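Local coordinates for putative aspartyl-tRNA synthetase (Leishmania major, PDB 6OD8), which probably joins L-aspartate to tRNA(Asp) at the cost of ATP, as a class II aminoacyl-tRNA synthetase working in the cytoplasm, at residues L181-E186 with R208-R213; R222-V227 with I528-V533; F291-V296 with V312-E317; A486-D491 with W521-F526. One frame throughout, in Å; residues are numbered along the deposited sequence.

Contact 1 lies where the OB-fold part meets the catalytic domain, its centre about 47 Å from that of contact 4; contacts 2, 3 and 4 belong to the catalytic domain. Contact 1 closes first along the chain; contact 2 then joins distant parts, helix 215-237 to the end of strand 523-529 and helix 530-538, and contacts 3 and 4 follow in turn between its two segments. Contact 3 pairs strands 289-297 and 310-319, its centre about 12 Å from that of contact 2 and 17 Å from that of contact 4. Strand 523-529 lies between 310-319 and 480-487, so one sheet runs through all three. All four touch the second subunit, close to the dimer interface.

Contact 1: residues L181-E186 with R208-R213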
loop_
_atom_site.group_PDB
_atom_site.type_symbol
_atom_site.label_atom_id
_atom_site.label_comp_id
_atom_site.label_asym_id
_atom_site.label_seq_id
_atom_site.Cartn_x
_atom_site.Cartn_y
_atom_site.Cartn_z
ATOM N N LEU A 181 -7.835 6.724 34.160
ATOM C CA LEU A 181 -7.683 6.914 32.720
ATOM C C LEU A 181 -6.808 8.129 32.447
ATOM O O LEU A 181 -6.792 9.071 33.242
ATOM C CB LEU A 181 -9.050 7.107 32.049
ATOM C CG LEU A 181 -10.024 5.932 32.142
ATOM C CD1 LEU A 181 -11.344 6.291 31.509
ATOM C CD2 LEU A 181 -9.438 4.708 31.463
ATOM N N PRO A 182 -6.053 8.146 31.342
ATOM C CA PRO A 182 -5.286 9.363 31.015
ATOM C C PRO A 182 -6.179 10.560 30.746
ATOM O O PRO A 182 -5.747 11.701 30.925
ATOM C CB PRO A 182 -4.493 8.953 29.765
ATOM C CG PRO A 182 -5.281 7.832 29.164
ATOM C CD PRO A 182 -5.905 7.096 30.324
ATOM N N PHE A 183 -7.403 10.314 30.288
ATOM C CA PHE A 183 -8.449 11.294 30.040
ATOM C C PHE A 183 -9.695 10.483 29.741
ATOM O O PHE A 183 -9.599 9.302 29.407
ATOM C CB PHE A 183 -8.109 12.238 28.874
ATOM C CG PHE A 183 -7.626 11.524 27.628
ATOM C CD1 PHE A 183 -6.271 11.442 27.345
ATOM C CD2 PHE A 183 -8.525 10.943 26.745
ATOM C CE1 PHE A 183 -5.819 10.782 26.209
ATOM C CE2 PHE A 183 -8.084 10.278 25.600
ATOM C CZ PHE A 183 -6.729 10.202 25.331
ATOM N N THR A 184 -10.861 11.121 29.851
ATOM C CA THR A 184 -12.105 10.414 29.560
ATOM C C THR A 184 -12.467 10.530 28.082
ATOM O O THR A 184 -12.068 11.475 27.384
ATOM C CB THR A 184 -13.271 10.956 30.394
ATOM O OG1 THR A 184 -13.529 12.319 30.008
ATOM C CG2 THR A 184 -12.943 10.911 31.876
ATOM N N LEU A 185 -13.254 9.557 27.612
ATOM C CA LEU A 185 -13.755 9.613 26.242
ATOM C C LEU A 185 -14.636 10.832 26.047
ATOM O O LEU A 185 -14.570 11.516 25.013
ATOM C CB LEU A 185 -14.529 8.332 25.920
ATOM C CG LEU A 185 -13.682 7.112 25.576
ATOM C CD1 LEU A 185 -14.548 6.108 24.846
ATOM C CD2 LEU A 185 -12.464 7.492 24.734
ATOM N N GLU A 186 -15.453 11.132 27.057
ATOM C CA GLU A 186 -16.293 12.322 27.038
ATOM C C GLU A 186 -15.476 13.575 26.770
ATOM O O GLU A 186 -15.817 14.376 25.896
ATOM C CB GLU A 186 -17.033 12.438 28.370
ATOM C CG GLU A 186 -18.048 11.304 28.619
ATOM C CD GLU A 186 -17.435 9.939 29.000
ATOM O OE1 GLU A 186 -16.227 9.849 29.329
ATOM O OE2 GLU A 186 -18.191 8.942 28.981
ATOM N N ARG A 208 -2.565 7.402 22.489
ATOM C CA ARG A 208 -3.338 7.380 21.258
ATOM C C ARG A 208 -4.351 6.244 21.239
ATOM O O ARG A 208 -5.412 6.380 20.616
ATOM C CB ARG A 208 -2.387 7.275 20.057
ATOM C CG ARG A 208 -3.076 7.210 18.732
ATOM C CD ARG A 208 -3.904 8.458 18.488
ATOM N NE ARG A 208 -3.496 9.099 17.248
ATOM C CZ ARG A 208 -4.093 10.160 16.721
ATOM N NH1 ARG A 208 -5.146 10.689 17.321
ATOM N NH2 ARG A 208 -3.643 10.679 15.585
ATOM N N TRP A 209 -4.052 5.129 21.922
ATOM C CA TRP A 209 -4.988 4.004 21.962
ATOM C C TRP A 209 -6.292 4.389 22.639
ATOM O O TRP A 209 -7.351 3.842 22.304
ATOM C CB TRP A 209 -4.357 2.802 22.671
ATOM C CG TRP A 209 -3.670 3.156 23.967
ATOM C CD1 TRP A 209 -4.202 3.120 25.230
ATOM C CD2 TRP A 209 -2.320 3.606 24.114
ATOM N NE1 TRP A 209 -3.260 3.518 26.148
ATOM C CE2 TRP A 209 -2.101 3.835 25.485
ATOM C CE3 TRP A 209 -1.279 3.860 23.207
ATOM C CZ2 TRP A 209 -0.870 4.296 25.983
ATOM C CZ3 TRP A 209 -0.059 4.317 23.706
ATOM C CH2 TRP A 209 0.132 4.526 25.079
ATOM N N MET A 210 -6.244 5.314 23.596
ATOM C CA MET A 210 -7.485 5.820 24.173
ATOM C C MET A 210 -8.196 6.758 23.198
ATOM O O MET A 210 -9.415 6.658 22.981
ATOM C CB MET A 210 -7.179 6.536 25.497
ATOM C CG MET A 210 -8.378 7.009 26.257
ATOM S SD MET A 210 -9.331 5.615 26.951
ATOM C CE MET A 210 -10.690 6.533 27.667
ATOM N N ASP A 211 -7.445 7.701 22.629
ATOM C CA ASP A 211 -8.023 8.682 21.705
ATOM C C ASP A 211 -8.722 8.013 20.531
ATOM O O ASP A 211 -9.779 8.478 20.079
ATOM C CB ASP A 211 -6.942 9.617 21.170
ATOM C CG ASP A 211 -7.478 10.517 20.051
ATOM O OD1 ASP A 211 -8.206 11.476 20.365
ATOM O OD2 ASP A 211 -7.247 10.205 18.868
ATOM N N LEU A 212 -8.136 6.936 19.995
ATOM C CA LEU A 212 -8.706 6.332 18.803
ATOM C C LEU A 212 -10.106 5.789 19.053
ATOM O O LEU A 212 -10.832 5.531 18.093
ATOM C CB LEU A 212 -7.795 5.206 18.277
ATOM C CG LEU A 212 -6.450 5.607 17.653
ATOM C CD1 LEU A 212 -5.533 4.387 17.448
ATOM C CD2 LEU A 212 -6.668 6.345 16.319
ATOM N N ARG A 213 -10.487 5.573 20.316
ATOM C CA ARG A 213 -11.802 5.035 20.635
ATOM C C ARG A 213 -12.922 6.054 20.445
ATOM O O ARG A 213 -14.090 5.660 20.450
ATOM C CB ARG A 213 -11.815 4.511 22.083
ATOM C CG ARG A 213 -10.721 3.479 22.355
ATOM C CD ARG A 213 -10.637 3.109 23.853
ATOM N NE ARG A 213 -9.369 2.415 24.097
ATOM C CZ ARG A 213 -9.007 1.873 25.250
ATOM N NH1 ARG A 213 -9.813 1.924 26.311
ATOM N NH2 ARG A 213 -7.834 1.269 25.328
#
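Leu181 meets Met210 first: its CD1 reaches the methyl CE at 3.9 Å, the two side chains roughly perpendicular. Pro182 follows with its ring carbon CG, more loosely, beside Met210 CG. Phe183 comes in tighter. Its CE2 lies 3.3 Å from Met210 CG, the ring and the thioether chain running past one another in opposite directions, while the ring edge at CZ is turned to the backbone N of Asp211 (3.8 Å). Thr184 OG1 caps the N of Asp187 in helix 185-189. Leu185 closes the row, with CD2 3.6 Å from Met210 CE and 4.0 Å from Arg213 CB. Met210 can serve all four because its CG stands anti to the backbone N (chi1 -175°) and the chain then bends at chi2 (70°), carrying CE in among the leucines. Arg110, on strand 104-111 of the OB-fold sheet, touches both Leu185 and Arg213, and Leu518 of the second subunit packs on Leu181 and Pro182, so the join lies between domains and subunits. No hydrogen bond crosses it, and the buried Phe183 O finds no polar partner and has Met210 CE against it at 3.4 Å; van der Waals fit around one bent thioether chain carries the contact.

Contact 2: residues R222-V227 with I528-V533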
loop_
_atom_site.group_PDB
_atom_site.type_symbol
_atom_site.label_atom_id
_atom_site.label_comp_id
_atom_site.label_asym_id
_atom_site.label_seq_id
_atom_site.Cartn_x
_atom_site.Cartn_y
_atom_site.Cartn_z
ATOM N N ARG A 222 -10.719 5.413 9.580
ATOM C CA ARG A 222 -11.459 4.644 8.584
ATOM C C ARG A 222 -11.458 5.363 7.234
ATOM O O ARG A 222 -11.296 4.731 6.184
ATOM C CB ARG A 222 -12.889 4.401 9.064
ATOM C CG ARG A 222 -12.974 3.454 10.288
ATOM C CD ARG A 222 -14.406 3.355 10.802
ATOM N NE ARG A 222 -15.255 2.786 9.768
ATOM C CZ ARG A 222 -15.521 1.486 9.652
ATOM N NH1 ARG A 222 -15.021 0.620 10.527
ATOM N NH2 ARG A 222 -16.296 1.053 8.663
ATOM N N LEU A 223 -11.662 6.685 7.243
ATOM C CA LEU A 223 -11.614 7.433 5.982
ATOM C C LEU A 223 -10.213 7.438 5.385
ATOM O O LEU A 223 -10.058 7.333 4.168
ATOM C CB LEU A 223 -12.116 8.869 6.191
ATOM C CG LEU A 223 -13.603 8.941 6.554
ATOM C CD1 LEU A 223 -13.945 10.345 7.051
ATOM C CD2 LEU A 223 -14.462 8.561 5.354
ATOM N N GLN A 224 -9.176 7.507 6.222
ATOM C CA GLN A 224 -7.821 7.405 5.694
ATOM C C GLN A 224 -7.618 6.090 4.945
ATOM O O GLN A 224 -7.027 6.062 3.854
ATOM C CB GLN A 224 -6.799 7.538 6.828
ATOM C CG GLN A 224 -5.361 7.828 6.324
ATOM C CD GLN A 224 -4.297 7.241 7.248
ATOM O OE1 GLN A 224 -4.030 6.041 7.215
ATOM N NE2 GLN A 224 -3.718 8.076 8.086
ATOM N N SER A 225 -8.108 4.990 5.516
ATOM C CA SER A 225 -8.049 3.711 4.824
ATOM C C SER A 225 -8.788 3.766 3.491
ATOM O O SER A 225 -8.319 3.203 2.485
ATOM C CB SER A 225 -8.643 2.610 5.717
ATOM O OG SER A 225 -8.609 1.365 5.041
ATOM N N ARG A 226 -9.966 4.407 3.462
ATOM C CA ARG A 226 -10.719 4.480 2.207
ATOM C C ARG A 226 -9.980 5.303 1.154
ATOM O O ARG A 226 -10.033 4.971 -0.035
ATOM C CB ARG A 226 -12.119 5.075 2.428
ATOM C CG ARG A 226 -13.049 4.257 3.299
ATOM C CD ARG A 226 -13.240 2.796 2.803
ATOM N NE ARG A 226 -14.313 2.147 3.554
ATOM C CZ ARG A 226 -14.709 0.885 3.388
ATOM N NH1 ARG A 226 -14.115 0.103 2.493
ATOM N NH2 ARG A 226 -15.697 0.395 4.132
ATOM N N VAL A 227 -9.282 6.373 1.560
ATOM C CA VAL A 227 -8.498 7.141 0.574
ATOM C C VAL A 227 -7.464 6.242 -0.106
ATOM O O VAL A 227 -7.330 6.244 -1.342
ATOM C CB VAL A 227 -7.817 8.368 1.218
ATOM C CG1 VAL A 227 -6.846 9.019 0.197
ATOM C CG2 VAL A 227 -8.851 9.388 1.711
ATOM N N ILE A 528 1.091 12.768 -3.675
ATOM C CA ILE A 528 0.046 13.282 -2.785
ATOM C C ILE A 528 0.358 12.833 -1.365
ATOM O O ILE A 528 0.584 11.642 -1.141
ATOM C CB ILE A 528 -1.362 12.757 -3.158
ATOM C CG1 ILE A 528 -1.679 12.907 -4.640
ATOM C CG2 ILE A 528 -2.445 13.382 -2.266
ATOM C CD1 ILE A 528 -2.797 11.941 -5.093
ATOM N N GLY A 529 0.335 13.766 -0.402
ATOM C CA GLY A 529 0.423 13.370 1.002
ATOM C C GLY A 529 -0.878 12.803 1.552
ATOM O O GLY A 529 -1.928 13.458 1.483
ATOM N N LEU A 530 -0.838 11.586 2.103
ATOM C CA LEU A 530 -2.081 10.926 2.507
ATOM C C LEU A 530 -2.736 11.639 3.690
ATOM O O LEU A 530 -3.929 11.955 3.653
ATOM C CB LEU A 530 -1.795 9.459 2.859
ATOM C CG LEU A 530 -2.939 8.738 3.597
ATOM C CD1 LEU A 530 -4.114 8.584 2.679
ATOM C CD2 LEU A 530 -2.451 7.361 4.115
ATOM N N GLU A 531 -1.971 11.857 4.765
ATOM C CA GLU A 531 -2.496 12.560 5.930
ATOM C C GLU A 531 -2.981 13.958 5.552
ATOM O O GLU A 531 -4.017 14.411 6.045
ATOM C CB GLU A 531 -1.421 12.637 7.012
ATOM C CG GLU A 531 -0.899 11.257 7.442
ATOM C CD GLU A 531 0.294 10.763 6.615
ATOM O OE1 GLU A 531 0.527 11.259 5.484
ATOM O OE2 GLU A 531 1.013 9.894 7.136
ATOM N N ARG A 532 -2.243 14.659 4.683
ATOM C CA ARG A 532 -2.668 16.017 4.307
ATOM C C ARG A 532 -3.950 15.999 3.481
ATOM O O ARG A 532 -4.809 16.869 3.640
ATOM C CB ARG A 532 -1.559 16.743 3.533
ATOM C CG ARG A 532 -0.469 17.317 4.415
ATOM C CD ARG A 532 -0.948 18.576 5.125
ATOM N NE ARG A 532 -0.809 19.767 4.282
ATOM C CZ ARG A 532 -1.419 20.928 4.515
ATOM N NH1 ARG A 532 -2.237 21.066 5.554
ATOM N NH2 ARG A 532 -1.221 21.948 3.692
ATOM N N VAL A 533 -4.119 15.020 2.598
ATOM C CA VAL A 533 -5.363 15.005 1.849
ATOM C C VAL A 533 -6.547 14.725 2.776
ATOM O O VAL A 533 -7.592 15.366 2.651
ATOM C CB VAL A 533 -5.269 14.044 0.639
ATOM C CG1 VAL A 533 -5.535 12.604 1.007
ATOM C CG2 VAL A 533 -6.222 14.510 -0.464
#
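Leu530 lies athwart Gln224 and lays its CD2 against the carbon part of the glutamine, 3.6 Å from CD and 3.7 Å from CG. Gln224 has CG anti to the backbone N (chi1 -164°), which brings its middle over the leucine branch and lets the amide run on past it; there NE2 donates to Ala546 O. The other branch of Leu530 turns to Val227: CD1 lies 3.7 Å from Val227 CG1, with the two side chains sliding by each other in opposite senses. Residues 222-227 belong to the long helix 215-237, and residues 528-533 span the junction where strand 523-529 gives way to helix 530-538, the strand-then-helix pattern of class II motif 3. Val533 meets the same Val227 CG1 obliquely, its own CG1 at 3.9 Å. One methyl of Val227 is thus shared between two neighbours, while Phe335 and Leu342 of helix 325-342 close in on Val533 and Val227 respectively. Glu531 passes its CG near the Gln224 amide but sends its carboxylate back to the sheet, where OE1 accepts from Val312 N. His244 of the second subunit packs on both Gln224 and Leu530.

Contact 3: residues F291-V296 with V312-E317. With EDO (1,2-ethanediol), chain D.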
loop_
_atom_site.group_PDB
_atom_site.type_symbol
_atom_site.label_atom_id
_atom_site.label_comp_id
_atom_site.label_asym_id
_atom_site.label_seq_id
_atom_site.Cartn_x
_atom_site.Cartn_y
_atom_site.Cartn_z
ATOM N N PHE A 291 2.427 3.127 -9.566
ATOM C CA PHE A 291 2.103 3.885 -8.377
ATOM C C PHE A 291 2.797 3.249 -7.187
ATOM O O PHE A 291 3.184 2.077 -7.213
ATOM C CB PHE A 291 0.590 3.977 -8.140
ATOM C CG PHE A 291 -0.052 2.660 -7.706
ATOM C CD1 PHE A 291 -0.021 2.254 -6.366
ATOM C CD2 PHE A 291 -0.690 1.852 -8.639
ATOM C CE1 PHE A 291 -0.632 1.038 -5.953
ATOM C CE2 PHE A 291 -1.292 0.628 -8.235
ATOM C CZ PHE A 291 -1.255 0.240 -6.900
ATOM N N GLU A 292 2.952 4.043 -6.134
ATOM C CA GLU A 292 3.526 3.545 -4.899
ATOM C C GLU A 292 2.808 4.183 -3.721
ATOM O O GLU A 292 2.459 5.363 -3.753
ATOM C CB GLU A 292 5.045 3.828 -4.828
ATOM C CG GLU A 292 5.688 3.338 -3.520
ATOM C CD GLU A 292 7.189 3.077 -3.627
ATOM O OE1 GLU A 292 7.848 3.497 -4.608
ATOM O OE2 GLU A 292 7.722 2.466 -2.694
ATOM N N VAL A 293 2.607 3.403 -2.666
ATOM C CA VAL A 293 2.041 3.905 -1.419
ATOM C C VAL A 293 3.032 3.530 -0.333
ATOM O O VAL A 293 3.277 2.344 -0.112
ATOM C CB VAL A 293 0.657 3.303 -1.117
ATOM C CG1 VAL A 293 0.115 3.838 0.237
ATOM C CG2 VAL A 293 -0.319 3.582 -2.240
ATOM N N GLY A 294 3.654 4.519 0.300
ATOM C CA GLY A 294 4.631 4.192 1.305
ATOM C C GLY A 294 5.131 5.401 2.056
ATOM O O GLY A 294 4.775 6.544 1.748
ATOM N N PRO A 295 5.988 5.162 3.046
ATOM C CA PRO A 295 6.472 6.260 3.881
ATOM C C PRO A 295 7.379 7.203 3.115
ATOM O O PRO A 295 8.129 6.803 2.221
ATOM C CB PRO A 295 7.255 5.569 5.006
ATOM C CG PRO A 295 7.254 4.106 4.710
ATOM C CD PRO A 295 6.395 3.820 3.528
ATOM N N VAL A 296 7.314 8.468 3.517
ATOM C CA VAL A 296 8.185 9.523 3.021
ATOM C C VAL A 296 8.658 10.295 4.246
ATOM O O VAL A 296 8.035 10.262 5.307
ATOM C CB VAL A 296 7.470 10.430 2.007
ATOM C CG1 VAL A 296 7.142 9.628 0.753
ATOM C CG2 VAL A 296 6.214 10.982 2.578
ATOM N N VAL A 312 3.008 9.584 4.708
ATOM C CA VAL A 312 2.730 8.561 3.707
ATOM C C VAL A 312 2.484 9.253 2.381
ATOM O O VAL A 312 1.637 10.156 2.292
ATOM C CB VAL A 312 1.515 7.685 4.073
ATOM C CG1 VAL A 312 1.210 6.728 2.905
ATOM C CG2 VAL A 312 1.749 6.930 5.408
ATOM N N GLY A 313 3.231 8.835 1.361
ATOM C CA GLY A 313 3.089 9.379 0.023
ATOM C C GLY A 313 2.321 8.435 -0.886
ATOM O O GLY A 313 2.543 7.224 -0.880
ATOM N N LEU A 314 1.412 9.012 -1.662
ATOM C CA LEU A 314 0.689 8.322 -2.719
ATOM C C LEU A 314 1.293 8.841 -4.018
ATOM O O LEU A 314 1.103 10.013 -4.364
ATOM C CB LEU A 314 -0.806 8.627 -2.628
ATOM C CG LEU A 314 -1.478 8.571 -1.255
ATOM C CD1 LEU A 314 -2.956 8.977 -1.323
ATOM C CD2 LEU A 314 -1.392 7.112 -0.697
ATOM N N ASP A 315 2.080 8.007 -4.704
ATOM C CA ASP A 315 2.914 8.493 -5.793
ATOM C C ASP A 315 2.522 7.800 -7.085
ATOM O O ASP A 315 2.153 6.621 -7.078
ATOM C CB ASP A 315 4.409 8.254 -5.487
ATOM C CG ASP A 315 5.025 9.399 -4.761
ATOM O OD1 ASP A 315 5.030 9.377 -3.501
ATOM O OD2 ASP A 315 5.492 10.344 -5.456
ATOM N N VAL A 316 2.589 8.548 -8.185
ATOM C CA VAL A 316 2.198 8.072 -9.504
ATOM C C VAL A 316 3.253 8.537 -10.500
ATOM O O VAL A 316 3.734 9.674 -10.420
ATOM C CB VAL A 316 0.787 8.593 -9.894
ATOM C CG1 VAL A 316 0.410 8.173 -11.322
ATOM C CG2 VAL A 316 -0.286 8.103 -8.895
ATOM N N GLU A 317 3.631 7.661 -11.434
ATOM C CA GLU A 317 4.456 8.089 -12.569
ATOM C C GLU A 317 3.983 7.332 -13.805
ATOM O O GLU A 317 3.560 6.180 -13.699
ATOM C CB GLU A 317 5.977 7.855 -12.307
ATOM C CG GLU A 317 6.945 8.688 -13.222
ATOM C CD GLU A 317 7.119 10.137 -12.766
ATOM O OE1 GLU A 317 6.702 10.489 -11.634
ATOM O OE2 GLU A 317 7.694 10.937 -13.534
HETATM C C1 EDO D . 4.020 12.828 -2.036
HETATM O O1 EDO D . 4.698 14.072 -1.847
HETATM C C2 EDO D . 4.909 11.769 -1.436
HETATM O O2 EDO D . 6.029 11.540 -2.279
#
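Val293 and Leu314 stand side by side on one face of an antiparallel pair of strands, pointing the same way, and the tip of the leucine, CD2, fits against Val293 CG1 at 3.7 Å. The same CG1 meets Val312 CG1 at a slant, 4.1 Å away. Phe231 of helix 215-237 packs on Val293, Leu314 and Val316, while His244 of the second subunit covers Val293 and Val312. Farther along, Phe291 meets Val316 CG2 with its CB; with CG held between the backbone N and the carbonyl carbon (chi1 71°), its ring swings off the neighbouring strand.

The face carrying Glu292 and Asp315 has a dip. Gly294 and Gly313 are paired there with no side chain on either, and Val296 leans over the dip with CG2 3.9 Å from Gly313 N. An ethanediol, probably from the crystallisation liquor, settles beside it: its C2 rests 3.3 Å from Gly313 CA, and its O2 donates to Asp315 OD1 at 2.7 Å. The other carboxylate oxygen of Asp315 is paired with Lys279. Between the strands, two couples of backbone bonds join Glu292 to Asp315 and Gly294 to Gly313; the slackest, Gly294 N to Gly313 O, is 3.2 Å long. Strands 289-297 and 310-319 with their connecting loop match motif 2 of class II synthetases, and the face of Glu292 and Asp315 is consistent with the one on which such enzymes form the active site.

Contact 4: residues A486-D491 with W521-F526; sequences AQRIHD and WPHGGF
Arg488 and His523 pack closely, their side chains set nearly square to each other, with CG of the arginine 3.5 Å from CD2 of the imidazole. From there the arginine bends at chi2 (-58°) and runs back along the neighbouring strand, its guanidinium lying with one face over Gly525 N and with NH2 3.1 Å from Gly525 C. At Gly524 the strands come to 4.1 Å between its CA and Gln487 CA, and neither Gly524 nor Gly525 puts a side chain between them. Backbone bonds in both directions between Ala486 and Gly525, and one from Arg488 N to His523 O, lock this end. Arg488 NE goes on to a salt bridge with Glu317.

Toward Pro522 and His490 the direct backbone bonds cease and a water sits between the segments. It accepts from Gln487 NE2, from His523 N and, weakly, from His490 ND1, and donates to Arg488 O at 2.7 Å, four partners that bridge the two segments. On this side His490 receives Pro522 over its ring, CA 3.9 Å from the centroid in a CH-pi contact, while His523 is held by its ND1 bonding to Trp521 O (2.7 Å). Ser65 and Val63 of the second subunit bond to Gln487 OE1 and NE2 respectively, and that Val63 also packs on Pro522. Strand 523-529, running on into helix 530-538 and paired antiparallel with strand 480-487, is the motif 3 strand of the class II catalytic sheet.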
loop_
_atom_site.group_PDB
_atom_site.type_symbol
_atom_site.label_atom_id
_atom_site.label_comp_id
_atom_site.label_asym_id
_atom_site.label_seq_id
_atom_site.Cartn_x
_atom_site.Cartn_y
_atom_site.Cartn_z
ATOM N N ALA A 486 4.152 17.064 -13.028
ATOM C CA ALA A 486 4.939 17.662 -14.104
ATOM C C ALA A 486 5.410 16.611 -15.089
ATOM O O ALA A 486 5.522 15.422 -14.760
ATOM C CB ALA A 486 6.167 18.391 -13.565
ATOM N N GLN A 487 5.713 17.077 -16.296
ATOM C CA GLN A 487 6.587 16.326 -17.185
ATOM C C GLN A 487 8.025 16.397 -16.679
ATOM O O GLN A 487 8.529 17.478 -16.329
ATOM C CB GLN A 487 6.514 16.878 -18.618
ATOM C CG GLN A 487 7.414 16.103 -19.577
ATOM C CD GLN A 487 7.419 16.642 -21.014
ATOM O OE1 GLN A 487 6.851 17.699 -21.312
ATOM N NE2 GLN A 487 8.045 15.892 -21.917
ATOM N N ARG A 488 8.710 15.249 -16.685
ATOM C CA ARG A 488 10.117 15.197 -16.310
ATOM C C ARG A 488 11.003 15.417 -17.534
ATOM O O ARG A 488 10.573 15.262 -18.678
ATOM C CB ARG A 488 10.483 13.844 -15.687
ATOM C CG ARG A 488 9.414 13.250 -14.748
ATOM C CD ARG A 488 9.080 14.173 -13.583
ATOM N NE ARG A 488 8.104 13.518 -12.704
ATOM C CZ ARG A 488 7.432 14.105 -11.720
ATOM N NH1 ARG A 488 7.570 15.409 -11.444
ATOM N NH2 ARG A 488 6.590 13.366 -11.018
ATOM N N ILE A 489 12.275 15.698 -17.276
ATOM C CA ILE A 489 13.274 15.806 -18.341
ATOM C C ILE A 489 13.804 14.399 -18.592
ATOM O O ILE A 489 14.479 13.821 -17.730
ATOM C CB ILE A 489 14.407 16.765 -17.961
ATOM C CG1 ILE A 489 13.863 18.184 -17.725
ATOM C CG2 ILE A 489 15.500 16.768 -19.038
ATOM C CD1 ILE A 489 14.930 19.195 -17.297
ATOM N N HIS A 490 13.501 13.831 -19.761
ATOM C CA HIS A 490 13.930 12.458 -20.025
ATOM C C HIS A 490 15.219 12.409 -20.831
ATOM O O HIS A 490 15.744 11.319 -21.084
ATOM C CB HIS A 490 12.815 11.657 -20.722
ATOM C CG HIS A 490 12.372 12.244 -22.021
ATOM N ND1 HIS A 490 11.641 13.412 -22.101
ATOM C CD2 HIS A 490 12.574 11.838 -23.298
ATOM C CE1 HIS A 490 11.414 13.699 -23.370
ATOM N NE2 HIS A 490 11.979 12.768 -24.118
ATOM N N ASP A 491 15.763 13.575 -21.202
ATOM C CA ASP A 491 17.031 13.647 -21.909
ATOM C C ASP A 491 18.165 13.853 -20.914
ATOM O O ASP A 491 18.171 14.874 -20.211
ATOM C CB ASP A 491 17.031 14.801 -22.903
ATOM C CG ASP A 491 18.358 14.936 -23.627
ATOM O OD1 ASP A 491 18.568 14.166 -24.576
ATOM O OD2 ASP A 491 19.187 15.801 -23.245
ATOM N N TRP A 521 11.696 6.876 -22.137
ATOM C CA TRP A 521 10.326 7.278 -22.480
ATOM C C TRP A 521 10.024 8.681 -21.944
ATOM O O TRP A 521 10.337 8.977 -20.791
ATOM C CB TRP A 521 9.310 6.298 -21.869
ATOM C CG TRP A 521 9.448 4.878 -22.291
ATOM C CD1 TRP A 521 10.158 3.908 -21.667
ATOM C CD2 TRP A 521 8.801 4.249 -23.412
ATOM N NE1 TRP A 521 10.025 2.695 -22.340
ATOM C CE2 TRP A 521 9.176 2.878 -23.401
ATOM C CE3 TRP A 521 7.908 4.696 -24.397
ATOM C CZ2 TRP A 521 8.729 1.964 -24.372
ATOM C CZ3 TRP A 521 7.453 3.771 -25.356
ATOM C CH2 TRP A 521 7.875 2.437 -25.338
ATOM N N PRO A 522 9.374 9.546 -22.737
ATOM C CA PRO A 522 8.776 10.759 -22.152
ATOM C C PRO A 522 7.800 10.361 -21.049
ATOM O O PRO A 522 7.058 9.387 -21.181
ATOM C CB PRO A 522 8.066 11.435 -23.336
ATOM C CG PRO A 522 8.730 10.841 -24.614
ATOM C CD PRO A 522 9.092 9.397 -24.184
ATOM N N HIS A 523 7.833 11.091 -19.935
ATOM C CA HIS A 523 7.042 10.667 -18.788
ATOM C C HIS A 523 6.812 11.838 -17.844
ATOM O O HIS A 523 7.403 12.911 -17.997
ATOM C CB HIS A 523 7.724 9.501 -18.056
ATOM C CG HIS A 523 9.075 9.842 -17.500
ATOM N ND1 HIS A 523 10.202 9.942 -18.289
ATOM C CD2 HIS A 523 9.479 10.088 -16.232
ATOM C CE1 HIS A 523 11.244 10.234 -17.528
ATOM N NE2 HIS A 523 10.833 10.333 -16.278
ATOM N N GLY A 524 5.908 11.624 -16.879
ATOM C CA GLY A 524 5.567 12.616 -15.873
ATOM C C GLY A 524 4.822 11.956 -14.736
ATOM O O GLY A 524 4.528 10.765 -14.779
ATOM N N GLY A 525 4.529 12.720 -13.692
ATOM C CA GLY A 525 3.914 12.081 -12.538
ATOM C C GLY A 525 3.553 13.111 -11.495
ATOM O O GLY A 525 3.666 14.313 -11.730
ATOM N N PHE A 526 3.133 12.624 -10.325
ATOM C CA PHE A 526 2.720 13.504 -9.237
ATOM C C PHE A 526 2.753 12.717 -7.932
ATOM O O PHE A 526 2.785 11.485 -7.937
ATOM C CB PHE A 526 1.320 14.077 -9.487
ATOM C CG PHE A 526 0.261 13.028 -9.751
ATOM C CD1 PHE A 526 -0.482 12.497 -8.701
ATOM C CD2 PHE A 526 -0.020 12.612 -11.059
ATOM C CE1 PHE A 526 -1.471 11.544 -8.943
ATOM C CE2 PHE A 526 -1.023 11.679 -11.320
ATOM C CZ PHE A 526 -1.733 11.128 -10.263
HETATM O O HOH W 1 9.441 13.539 -20.424
#